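Local coordinates for cytochrome P450 268A2 Cyp268A2 (Mycobacterium marinum, PDB 6BLD), which is a bacterial cytochrome P450, a mostly helical haem protein that binds an iron porphyrin and, beside it, an organic ligand, at residues P108-T111 against K112-L116; A98-S101 against F102-D106. All blocks are in the same frame, centred on the assembly; numbering follows the deposited sequence.

Interaction 1 of 2, residues P108-T111 against K112-L116; sequences PRHT and KLRKL. With HEM (protoporphyrin IX containing Fe), chain B.
His110 and Arg114, one turn apart on helix 109-117, which corresponds to the C helix of P450s, converge on the same haem propionate oxygen. His110 NE2 donates to HEM O1A at 2.6 Å, and the N-H...O angle of 176° makes this bond nearly straight. Arg114 NH1 reaches HEM O1A at 2.7 Å along a more bent path, the oxygen lying at the edge of the guanidinium and in its plane. Both side chains set CG anti to the backbone N (chi1 166° for His110), which sends them out side by side in one direction; the Arg114 chain then bends at chi2 to carry its end group past the imidazole. Ring and guanidinium planes stand 61° apart, so the pair is not stacked. Instead Arg114 CB sits over one face of the imidazole, towards its rim, and Arg114 CD comes 3.9 Å from His110 NE2. Ordinary i to i+4 bonds hold the spacing: Arg114 N donates to His110 O at 3.0 Å and Leu113 N to Arg109 O at the same distance. Outside the segments, Arg114 NH1 also meets Phe371 O, and His370 and Arg313 bond the haem as well. Two N-H donors gripping one oxygen, one from a guanidinium, would probably favour the charged carboxylate and limit its turning; a C-helix His/Arg pair on a haem propionate is familiar in P450s.

Interaction 2 of 2, residues A98-S101 against F102-D106; sequences ASQS and FLAMD. With HEM (protoporphyrin IX containing Fe), chain B; DXJ ((3E,5E)-6,10-dimethylundeca-3,5,9-trien-2-one), chain C.
Chi1 of 60° places Phe102 CG between its backbone N and carbonyl carbon, while Ser101 has OG anti to its own N (chi1 -178°); the hydroxyl thereby comes 3.6 Å from Phe102 CD2, approaching the ring obliquely. Across the ring, Phe102 CE1 lies 3.4 Å from HEM CGA, with the propionate carbon at the ring's edge and in its plane. Leu103 divides its two methyls between ligands. CD1 packs beside the propionate, and CD2 meets (3E,5E)-6,10-dimethylundeca-3,5,9-trien-2-one at C06, 3.6 Å away. These residues belong to the loop between helix 93-97 and helix 109-117, the B-C region of P450s, which lines the ligand pocket here through Ser99, Gln100 and Leu103. The backbone turns tightly, with Leu103 N donating to Gln100 O at 3.2 Å and a weak bond from Ala104 N to Ser101 O following. Ala104 CB rests 3.7 Å from Gln100 CB, and Met105 lays CG and CE against Ser101 O. The Gln100 amide folds back to Ser99: NE2 donates to Ser99 OG at 3.1 Å, the oxygen almost in the amide plane. The same NE2 is 3.4 Å from C08 of the ligand. Ser99 OG also bonds Leu95 O of helix 93-97. The bond to Ser99 OG probably holds the Gln100 amide in place, so that a polar group lies beside C07 and C08, whereas Leu103 meets both ligand chain and propionate through its methyls.

Along the chain, interaction 2 comes first: residues 98-106 leave helix 93-97 and fold through short turns. Interaction 1 follows along helix 109-117, so the two run in series, neither nested nor crossed. Each closes only a local turn, and their centres lie about 11 Å apart. They nevertheless touch: His110 CD2 is 3.1 Å from Phe102 O, and Leu113 CD1 packs 3.8 Å from Met105 SD. Both also meet the haem, the helix through polar bonds and the loop through packing. Ser99, Ser101 and Leu103 rest on helix 247-278, Ser99 also on helix 201-225, so loop 98-106 spans from the haem propionate to these two helices.

Interaction 1 of 2, residues P108-T111 against K112-L116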
ATOM      1  N   PRO A 108       0.829 -20.594 -11.874  1.00 22.53           N
ATOM      2  CA  PRO A 108       2.280 -20.611 -11.657  1.00 23.02           C
ATOM      3  C   PRO A 108       3.019 -19.342 -12.091  1.00 22.79           C
ATOM      4  O   PRO A 108       4.167 -19.159 -11.688  1.00 22.64           O
ATOM      5  CB  PRO A 108       2.728 -21.799 -12.507  1.00 24.55           C
ATOM      6  CG  PRO A 108       1.777 -21.796 -13.654  1.00 24.72           C
ATOM      7  CD  PRO A 108       0.453 -21.302 -13.112  1.00 23.72           C
ATOM      8  N   ARG A 109       2.381 -18.485 -12.893  1.00 22.78           N
ATOM      9  CA  ARG A 109       3.086 -17.318 -13.421  1.00 23.10           C
ATOM     10  C   ARG A 109       3.494 -16.359 -12.308  1.00 21.47           C
ATOM     11  O   ARG A 109       4.572 -15.755 -12.366  1.00 21.75           O
ATOM     12  CB  ARG A 109       2.226 -16.600 -14.462  1.00 24.51           C
ATOM     13  CG  ARG A 109       2.916 -15.401 -15.101  1.00 26.47           C
ATOM     14  CD  ARG A 109       2.580 -15.272 -16.578  1.00 28.71           C
ATOM     15  NE  ARG A 109       3.395 -14.251 -17.230  1.00 30.50           N
ATOM     16  CZ  ARG A 109       4.517 -14.500 -17.899  1.00 32.38           C
ATOM     17  NH1 ARG A 109       4.962 -15.745 -18.013  1.00 33.60           N
ATOM     18  NH2 ARG A 109       5.195 -13.506 -18.457  1.00 32.63           N
ATOM     19  N   HIS A 110       2.650 -16.209 -11.283  1.00 20.09           N
ATOM     20  CA  HIS A 110       3.027 -15.373 -10.146  1.00 19.23           C
ATOM     21  C   HIS A 110       4.267 -15.920  -9.452  1.00 19.43           C
ATOM     22  O   HIS A 110       5.140 -15.154  -9.027  1.00 19.04           O
ATOM     23  CB  HIS A 110       1.871 -15.264  -9.154  1.00 18.69           C
ATOM     24  CG  HIS A 110       2.273 -14.702  -7.825  1.00 18.49           C
ATOM     25  ND1 HIS A 110       2.680 -15.494  -6.774  1.00 18.99           N
ATOM     26  CD2 HIS A 110       2.346 -13.423  -7.384  1.00 18.12           C
ATOM     27  CE1 HIS A 110       2.982 -14.728  -5.740  1.00 18.75           C
ATOM     28  NE2 HIS A 110       2.786 -13.468  -6.083  1.00 18.05           N
ATOM     29  N   THR A 111       4.364 -17.247  -9.329  1.00 20.45           N
ATOM     30  CA  THR A 111       5.537 -17.848  -8.708  1.00 21.86           C
ATOM     31  C   THR A 111       6.787 -17.608  -9.546  1.00 22.67           C
ATOM     32  O   THR A 111       7.871 -17.373  -9.000  1.00 22.40           O
ATOM     33  CB  THR A 111       5.312 -19.346  -8.497  1.00 23.33           C
ATOM     34  OG1 THR A 111       3.933 -19.585  -8.189  1.00 23.33           O
ATOM     35  CG2 THR A 111       6.176 -19.862  -7.353  1.00 23.69           C
ATOM     36  N   LYS A 112       6.652 -17.657 -10.874  1.00 23.49           N
ATOM     37  CA  LYS A 112       7.794 -17.419 -11.753  1.00 24.64           C
ATOM     38  C   LYS A 112       8.325 -16.000 -11.594  1.00 23.55           C
ATOM     39  O   LYS A 112       9.530 -15.790 -11.408  1.00 24.06           O
ATOM     40  CB  LYS A 112       7.398 -17.669 -13.208  1.00 26.27           C
ATOM     41  CG  LYS A 112       7.137 -19.119 -13.569  1.00 28.45           C
ATOM     42  CD  LYS A 112       6.541 -19.217 -14.966  1.00 30.05           C
ATOM     43  CE  LYS A 112       6.492 -20.652 -15.456  1.00 32.28           C
ATOM     44  NZ  LYS A 112       5.668 -20.781 -16.690  1.00 33.20           N
ATOM     45  N   LEU A 113       7.436 -15.007 -11.670  1.00 22.54           N
ATOM     46  CA  LEU A 113       7.880 -13.618 -11.714  1.00 22.36           C
ATOM     47  C   LEU A 113       8.363 -13.137 -10.351  1.00 22.20           C
ATOM     48  O   LEU A 113       9.386 -12.448 -10.261  1.00 22.56           O
ATOM     49  CB  LEU A 113       6.753 -12.728 -12.238  1.00 22.01           C
ATOM     50  CG  LEU A 113       6.321 -13.010 -13.679  1.00 22.60           C
ATOM     51  CD1 LEU A 113       5.407 -11.910 -14.198  1.00 21.95           C
ATOM     52  CD2 LEU A 113       7.531 -13.176 -14.584  1.00 23.83           C
ATOM     53  N   ARG A 114       7.643 -13.484  -9.279  1.00 21.76           N
ATOM     54  CA  ARG A 114       8.065 -13.064  -7.945  1.00 21.50           C
ATOM     55  C   ARG A 114       9.436 -13.625  -7.588  1.00 21.93           C
ATOM     56  O   ARG A 114      10.231 -12.949  -6.925  1.00 21.43           O
ATOM     57  CB  ARG A 114       7.023 -13.485  -6.905  1.00 21.21           C
ATOM     58  CG  ARG A 114       7.476 -13.322  -5.460  1.00 21.28           C
ATOM     59  CD  ARG A 114       6.314 -12.995  -4.529  1.00 20.68           C
ATOM     60  NE  ARG A 114       6.751 -12.904  -3.138  1.00 20.78           N
ATOM     61  CZ  ARG A 114       6.024 -12.386  -2.153  1.00 20.38           C
ATOM     62  NH1 ARG A 114       4.812 -11.905  -2.396  1.00 19.47           N
ATOM     63  NH2 ARG A 114       6.510 -12.348  -0.919  1.00 20.58           N
ATOM     64  N   LYS A 115       9.740 -14.846  -8.038  1.00 22.96           N
ATOM     65  CA  LYS A 115      11.034 -15.454  -7.738  1.00 24.11           C
ATOM     66  C   LYS A 115      12.188 -14.656  -8.335  1.00 24.56           C
ATOM     67  O   LYS A 115      13.301 -14.682  -7.797  1.00 25.00           O
ATOM     68  CB  LYS A 115      11.057 -16.896  -8.252  1.00 25.70           C
ATOM     69  CG  LYS A 115      12.353 -17.649  -7.987  1.00 27.64           C
ATOM     70  CD  LYS A 115      12.659 -17.725  -6.501  1.00 28.69           C
ATOM     71  CE  LYS A 115      13.981 -18.433  -6.249  1.00 30.83           C
ATOM     72  NZ  LYS A 115      14.319 -18.475  -4.800  1.00 31.48           N
ATOM     73  N   LEU A 116      11.944 -13.932  -9.429  1.00 24.65           N
ATOM     74  CA  LEU A 116      13.025 -13.217 -10.102  1.00 25.32           C
ATOM     75  C   LEU A 116      13.551 -12.053  -9.272  1.00 24.89           C
ATOM     76  O   LEU A 116      14.709 -11.653  -9.437  1.00 25.24           O
ATOM     77  CB  LEU A 116      12.551 -12.715 -11.465  1.00 25.48           C
ATOM     78  CG  LEU A 116      11.982 -13.777 -12.407  1.00 26.33           C
ATOM     79  CD1 LEU A 116      11.222 -13.125 -13.548  1.00 26.15           C
ATOM     80  CD2 LEU A 116      13.089 -14.673 -12.937  1.00 27.41           C
TER
HETATM   81  CHA HEM B 501       2.071  -6.587  -1.822  1.00 15.32           C
HETATM   82  CHB HEM B 501       6.233  -4.239  -2.676  1.00 17.85           C
HETATM   83  CHC HEM B 501       5.661  -1.726   1.442  1.00 18.15           C
HETATM   84  CHD HEM B 501       1.131  -3.467   1.765  1.00 16.18           C
HETATM   85  C1A HEM B 501       3.250  -6.182  -2.411  1.00 15.96           C
HETATM   86  C2A HEM B 501       3.815  -6.692  -3.646  1.00 15.91           C
HETATM   87  C3A HEM B 501       4.960  -6.048  -3.879  1.00 16.82           C
HETATM   88  C4A HEM B 501       5.167  -5.099  -2.804  1.00 17.04           C
HETATM   89  CMA HEM B 501       5.900  -6.273  -5.083  1.00 16.78           C
HETATM   90  CAA HEM B 501       3.200  -7.800  -4.528  1.00 15.36           C
HETATM   91  CBA HEM B 501       3.583  -9.156  -3.942  1.00 14.90           C
HETATM   92  CGA HEM B 501       2.850 -10.257  -4.663  1.00 14.65           C
HETATM   93  O1A HEM B 501       3.287 -11.433  -4.563  1.00 14.60           O
HETATM   94  O2A HEM B 501       1.834  -9.960  -5.343  1.00 14.41           O
HETATM   95  C1B HEM B 501       6.477  -3.403  -1.608  1.00 18.06           C
HETATM   96  C2B HEM B 501       7.698  -2.665  -1.376  1.00 18.76           C
HETATM   97  C3B HEM B 501       7.566  -1.971  -0.247  1.00 19.08           C
HETATM   98  C4B HEM B 501       6.235  -2.235   0.291  1.00 18.16           C
HETATM   99  CMB HEM B 501       8.955  -2.679  -2.273  1.00 18.98           C
HETATM  100  CAB HEM B 501       8.689  -1.063   0.306  1.00 20.16           C
HETATM  101  CBB HEM B 501       8.615  -0.454   1.489  1.00 20.97           C
HETATM  102  C1C HEM B 501       4.381  -1.983   1.896  1.00 17.57           C
HETATM  103  C2C HEM B 501       3.779  -1.465   3.112  1.00 17.80           C
HETATM  104  C3C HEM B 501       2.523  -1.946   3.187  1.00 17.49           C
HETATM  105  C4C HEM B 501       2.300  -2.790   2.036  1.00 16.79           C
HETATM  106  CMC HEM B 501       4.508  -0.513   4.090  1.00 17.95           C
HETATM  107  CAC HEM B 501       1.433  -1.737   4.264  1.00 17.88           C
HETATM  108  CBC HEM B 501       1.662  -1.171   5.453  1.00 19.27           C
HETATM  109  C1D HEM B 501       0.983  -4.476   0.840  1.00 15.61           C
HETATM  110  C2D HEM B 501      -0.194  -5.295   0.644  1.00 14.45           C
HETATM  111  C3D HEM B 501       0.059  -6.157  -0.347  1.00 14.23           C
HETATM  112  C4D HEM B 501       1.413  -5.916  -0.813  1.00 15.10           C
HETATM  113  CMD HEM B 501      -1.508  -5.175   1.449  1.00 13.82           C
HETATM  114  CAD HEM B 501      -0.910  -7.229  -0.895  1.00 13.19           C
HETATM  115  CBD HEM B 501      -0.919  -8.426   0.052  1.00 13.27           C
HETATM  116  CGD HEM B 501      -1.895  -9.475  -0.417  1.00 14.07           C
HETATM  117  O1D HEM B 501      -2.055 -10.502   0.294  1.00 15.33           O
HETATM  118  O2D HEM B 501      -2.516  -9.288  -1.494  1.00 12.84           O
HETATM  119  NA  HEM B 501       4.104  -5.209  -1.926  1.00 17.15           N
HETATM  120  NB  HEM B 501       5.607  -3.117  -0.572  1.00 18.41           N
HETATM  121  NC  HEM B 501       3.448  -2.787   1.269  1.00 17.67           N
HETATM  122  ND  HEM B 501       1.942  -4.884  -0.064  1.00 16.35           N
HETATM  123 FE   HEM B 501       3.860  -4.168  -0.177  1.00 17.15          FE

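Interaction 2 of 2, residues A98-S101 against F102-D106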
ATOM      1  N   ALA A  98      -0.677  -2.319 -17.540  1.00 14.95           N
ATOM      2  CA  ALA A  98       0.584  -1.591 -17.520  1.00 16.18           C
ATOM      3  C   ALA A  98       1.086  -1.304 -16.110  1.00 15.64           C
ATOM      4  O   ALA A  98       2.084  -0.592 -15.955  1.00 16.17           O
ATOM      5  CB  ALA A  98       0.445  -0.280 -18.299  1.00 16.21           C
ATOM      6  N   SER A  99       0.433  -1.851 -15.079  1.00 14.36           N
ATOM      7  CA  SER A  99       0.781  -1.507 -13.703  1.00 15.05           C
ATOM      8  C   SER A  99       0.721  -2.665 -12.711  1.00 14.80           C
ATOM      9  O   SER A  99       1.440  -2.616 -11.708  1.00 14.26           O
ATOM     10  CB  SER A  99      -0.135  -0.386 -13.194  1.00 15.23           C
ATOM     11  OG  SER A  99      -1.485  -0.812 -13.161  1.00 15.06           O
ATOM     12  N   GLN A 100      -0.093  -3.699 -12.940  1.00 14.36           N
ATOM     13  CA  GLN A 100      -0.356  -4.677 -11.888  1.00 13.71           C
ATOM     14  C   GLN A 100       0.771  -5.695 -11.745  1.00 14.15           C
ATOM     15  O   GLN A 100       1.139  -6.056 -10.621  1.00 14.30           O
ATOM     16  CB  GLN A 100      -1.685  -5.387 -12.155  1.00 13.67           C
ATOM     17  CG  GLN A 100      -2.899  -4.464 -12.147  1.00 13.82           C
ATOM     18  CD  GLN A 100      -3.058  -3.706 -10.841  1.00 14.21           C
ATOM     19  OE1 GLN A 100      -3.600  -4.229  -9.867  1.00 14.49           O
ATOM     20  NE2 GLN A 100      -2.585  -2.464 -10.816  1.00 14.40           N
ATOM     21  N   SER A 101       1.316  -6.171 -12.859  1.00 14.44           N
ATOM     22  CA  SER A 101       2.412  -7.163 -12.879  1.00 14.68           C
ATOM     23  C   SER A 101       1.925  -8.413 -12.136  1.00 14.97           C
ATOM     24  O   SER A 101       0.753  -8.795 -12.273  1.00 15.46           O
ATOM     25  CB  SER A 101       3.678  -6.541 -12.332  1.00 14.90           C
ATOM     26  OG  SER A 101       4.758  -7.458 -12.379  1.00 15.32           O
ATOM     27  N   PHE A 102       2.775  -9.070 -11.346  1.00 15.09           N
ATOM     28  CA  PHE A 102       2.373 -10.313 -10.698  1.00 15.54           C
ATOM     29  C   PHE A 102       1.481 -10.097  -9.483  1.00 14.96           C
ATOM     30  O   PHE A 102       1.050 -11.082  -8.874  1.00 14.30           O
ATOM     31  CB  PHE A 102       3.605 -11.143 -10.305  1.00 16.13           C
ATOM     32  CG  PHE A 102       4.541 -10.452  -9.350  1.00 16.57           C
ATOM     33  CD1 PHE A 102       4.280 -10.428  -7.989  1.00 16.11           C
ATOM     34  CD2 PHE A 102       5.700  -9.853  -9.813  1.00 17.30           C
ATOM     35  CE1 PHE A 102       5.143  -9.802  -7.112  1.00 16.39           C
ATOM     36  CE2 PHE A 102       6.570  -9.228  -8.940  1.00 17.59           C
ATOM     37  CZ  PHE A 102       6.291  -9.200  -7.588  1.00 17.17           C
ATOM     38  N   LEU A 103       1.194  -8.848  -9.109  1.00 14.67           N
ATOM     39  CA  LEU A 103       0.216  -8.613  -8.052  1.00 14.09           C
ATOM     40  C   LEU A 103      -1.152  -9.154  -8.452  1.00 13.94           C
ATOM     41  O   LEU A 103      -1.850  -9.771  -7.637  1.00 13.64           O
ATOM     42  CB  LEU A 103       0.133  -7.122  -7.727  1.00 13.49           C
ATOM     43  CG  LEU A 103      -0.953  -6.708  -6.731  1.00 12.86           C
ATOM     44  CD1 LEU A 103      -0.554  -7.092  -5.314  1.00 12.72           C
ATOM     45  CD2 LEU A 103      -1.230  -5.216  -6.826  1.00 12.49           C
ATOM     46  N   ALA A 104      -1.544  -8.946  -9.703  1.00 13.85           N
ATOM     47  CA  ALA A 104      -2.804  -9.465 -10.238  1.00 14.77           C
ATOM     48  C   ALA A 104      -2.572 -10.734 -11.047  1.00 15.74           C
ATOM     49  O   ALA A 104      -3.045 -10.877 -12.175  1.00 16.11           O
ATOM     50  CB  ALA A 104      -3.497  -8.400 -11.078  1.00 14.49           C
ATOM     51  N   MET A 105      -1.824 -11.673 -10.470  1.00 16.37           N
ATOM     52  CA  MET A 105      -1.494 -12.923 -11.134  1.00 17.60           C
ATOM     53  C   MET A 105      -1.607 -14.069 -10.142  1.00 17.05           C
ATOM     54  O   MET A 105      -1.367 -13.902  -8.944  1.00 16.78           O
ATOM     55  CB  MET A 105      -0.079 -12.899 -11.728  1.00 19.50           C
ATOM     56  CG  MET A 105       0.063 -12.063 -12.989  1.00 21.11           C
ATOM     57  SD  MET A 105       1.692 -12.256 -13.737  1.00 23.44           S
ATOM     58  CE  MET A 105       1.700 -10.889 -14.895  1.00 23.40           C
ATOM     59  N   ASP A 106      -1.972 -15.233 -10.655  1.00 17.27           N
ATOM     60  CA  ASP A 106      -2.040 -16.456  -9.878  1.00 17.61           C
ATOM     61  C   ASP A 106      -0.877 -17.371 -10.234  1.00 18.26           C
ATOM     62  O   ASP A 106      -0.222 -17.183 -11.265  1.00 18.15           O
ATOM     63  CB  ASP A 106      -3.368 -17.183 -10.135  1.00 18.12           C
ATOM     64  CG  ASP A 106      -4.568 -16.397  -9.646  1.00 18.21           C
ATOM     65  OD1 ASP A 106      -4.588 -16.019  -8.454  1.00 18.41           O
ATOM     66  OD2 ASP A 106      -5.490 -16.156 -10.452  1.00 18.43           O
TER
HETATM   67  CHA HEM B 501       2.071  -6.587  -1.822  1.00 15.32           C
HETATM   68  CHB HEM B 501       6.233  -4.239  -2.676  1.00 17.85           C
HETATM   69  CHC HEM B 501       5.661  -1.726   1.442  1.00 18.15           C
HETATM   70  CHD HEM B 501       1.131  -3.467   1.765  1.00 16.18           C
HETATM   71  C1A HEM B 501       3.250  -6.182  -2.411  1.00 15.96           C
HETATM   72  C2A HEM B 501       3.815  -6.692  -3.646  1.00 15.91           C
HETATM   73  C3A HEM B 501       4.960  -6.048  -3.879  1.00 16.82           C
HETATM   74  C4A HEM B 501       5.167  -5.099  -2.804  1.00 17.04           C
HETATM   75  CMA HEM B 501       5.900  -6.273  -5.083  1.00 16.78           C
HETATM   76  CAA HEM B 501       3.200  -7.800  -4.528  1.00 15.36           C
HETATM   77  CBA HEM B 501       3.583  -9.156  -3.942  1.00 14.90           C
HETATM   78  CGA HEM B 501       2.850 -10.257  -4.663  1.00 14.65           C
HETATM   79  O1A HEM B 501       3.287 -11.433  -4.563  1.00 14.60           O
HETATM   80  O2A HEM B 501       1.834  -9.960  -5.343  1.00 14.41           O
HETATM   81  C1B HEM B 501       6.477  -3.403  -1.608  1.00 18.06           C
HETATM   82  C2B HEM B 501       7.698  -2.665  -1.376  1.00 18.76           C
HETATM   83  C3B HEM B 501       7.566  -1.971  -0.247  1.00 19.08           C
HETATM   84  C4B HEM B 501       6.235  -2.235   0.291  1.00 18.16           C
HETATM   85  CMB HEM B 501       8.955  -2.679  -2.273  1.00 18.98           C
HETATM   86  CAB HEM B 501       8.689  -1.063   0.306  1.00 20.16           C
HETATM   87  CBB HEM B 501       8.615  -0.454   1.489  1.00 20.97           C
HETATM   88  C1C HEM B 501       4.381  -1.983   1.896  1.00 17.57           C
HETATM   89  C2C HEM B 501       3.779  -1.465   3.112  1.00 17.80           C
HETATM   90  C3C HEM B 501       2.523  -1.946   3.187  1.00 17.49           C
HETATM   91  C4C HEM B 501       2.300  -2.790   2.036  1.00 16.79           C
HETATM   92  CMC HEM B 501       4.508  -0.513   4.090  1.00 17.95           C
HETATM   93  CAC HEM B 501       1.433  -1.737   4.264  1.00 17.88           C
HETATM   94  CBC HEM B 501       1.662  -1.171   5.453  1.00 19.27           C
HETATM   95  C1D HEM B 501       0.983  -4.476   0.840  1.00 15.61           C
HETATM   96  C2D HEM B 501      -0.194  -5.295   0.644  1.00 14.45           C
HETATM   97  C3D HEM B 501       0.059  -6.157  -0.347  1.00 14.23           C
HETATM   98  C4D HEM B 501       1.413  -5.916  -0.813  1.00 15.10           C
HETATM   99  CMD HEM B 501      -1.508  -5.175   1.449  1.00 13.82           C
HETATM  100  CAD HEM B 501      -0.910  -7.229  -0.895  1.00 13.19           C
HETATM  101  CBD HEM B 501      -0.919  -8.426   0.052  1.00 13.27           C
HETATM  102  CGD HEM B 501      -1.895  -9.475  -0.417  1.00 14.07           C
HETATM  103  O1D HEM B 501      -2.055 -10.502   0.294  1.00 15.33           O
HETATM  104  O2D HEM B 501      -2.516  -9.288  -1.494  1.00 12.84           O
HETATM  105  NA  HEM B 501       4.104  -5.209  -1.926  1.00 17.15           N
HETATM  106  NB  HEM B 501       5.607  -3.117  -0.572  1.00 18.41           N
HETATM  107  NC  HEM B 501       3.448  -2.787   1.269  1.00 17.67           N
HETATM  108  ND  HEM B 501       1.942  -4.884  -0.064  1.00 16.35           N
HETATM  109 FE   HEM B 501       3.860  -4.168  -0.177  1.00 17.15          FE
HETATM  110  C10 DXJ C 502      -1.786   0.927  -9.826  1.00 13.73           C
HETATM  111  C13 DXJ C 502      -4.099   3.305 -11.740  1.00 14.75           C
HETATM  112  C01 DXJ C 502       0.467  -2.917  -2.510  1.00 13.92           C
HETATM  113  C02 DXJ C 502       0.247  -1.846  -3.575  1.00 13.73           C
HETATM  114  C03 DXJ C 502       0.351  -2.163  -4.849  1.00 13.46           C
HETATM  115  C04 DXJ C 502      -0.094  -0.416  -3.157  1.00 14.43           C
HETATM  116  C05 DXJ C 502       0.134  -1.111  -5.936  1.00 13.21           C
HETATM  117  C06 DXJ C 502      -0.800  -1.602  -7.039  1.00 13.17           C
HETATM  118  C07 DXJ C 502      -0.770  -0.720  -8.286  1.00 13.74           C
HETATM  119  C08 DXJ C 502      -1.804   0.043  -8.580  1.00 13.44           C
HETATM  120  C09 DXJ C 502       0.457  -0.730  -9.193  1.00 13.91           C
HETATM  121  C11 DXJ C 502      -2.905   1.486 -10.240  1.00 13.75           C
HETATM  122  C12 DXJ C 502      -2.917   2.373 -11.483  1.00 14.62           C
HETATM  123  O14 DXJ C 502      -2.011   2.337 -12.247  1.00 15.04           O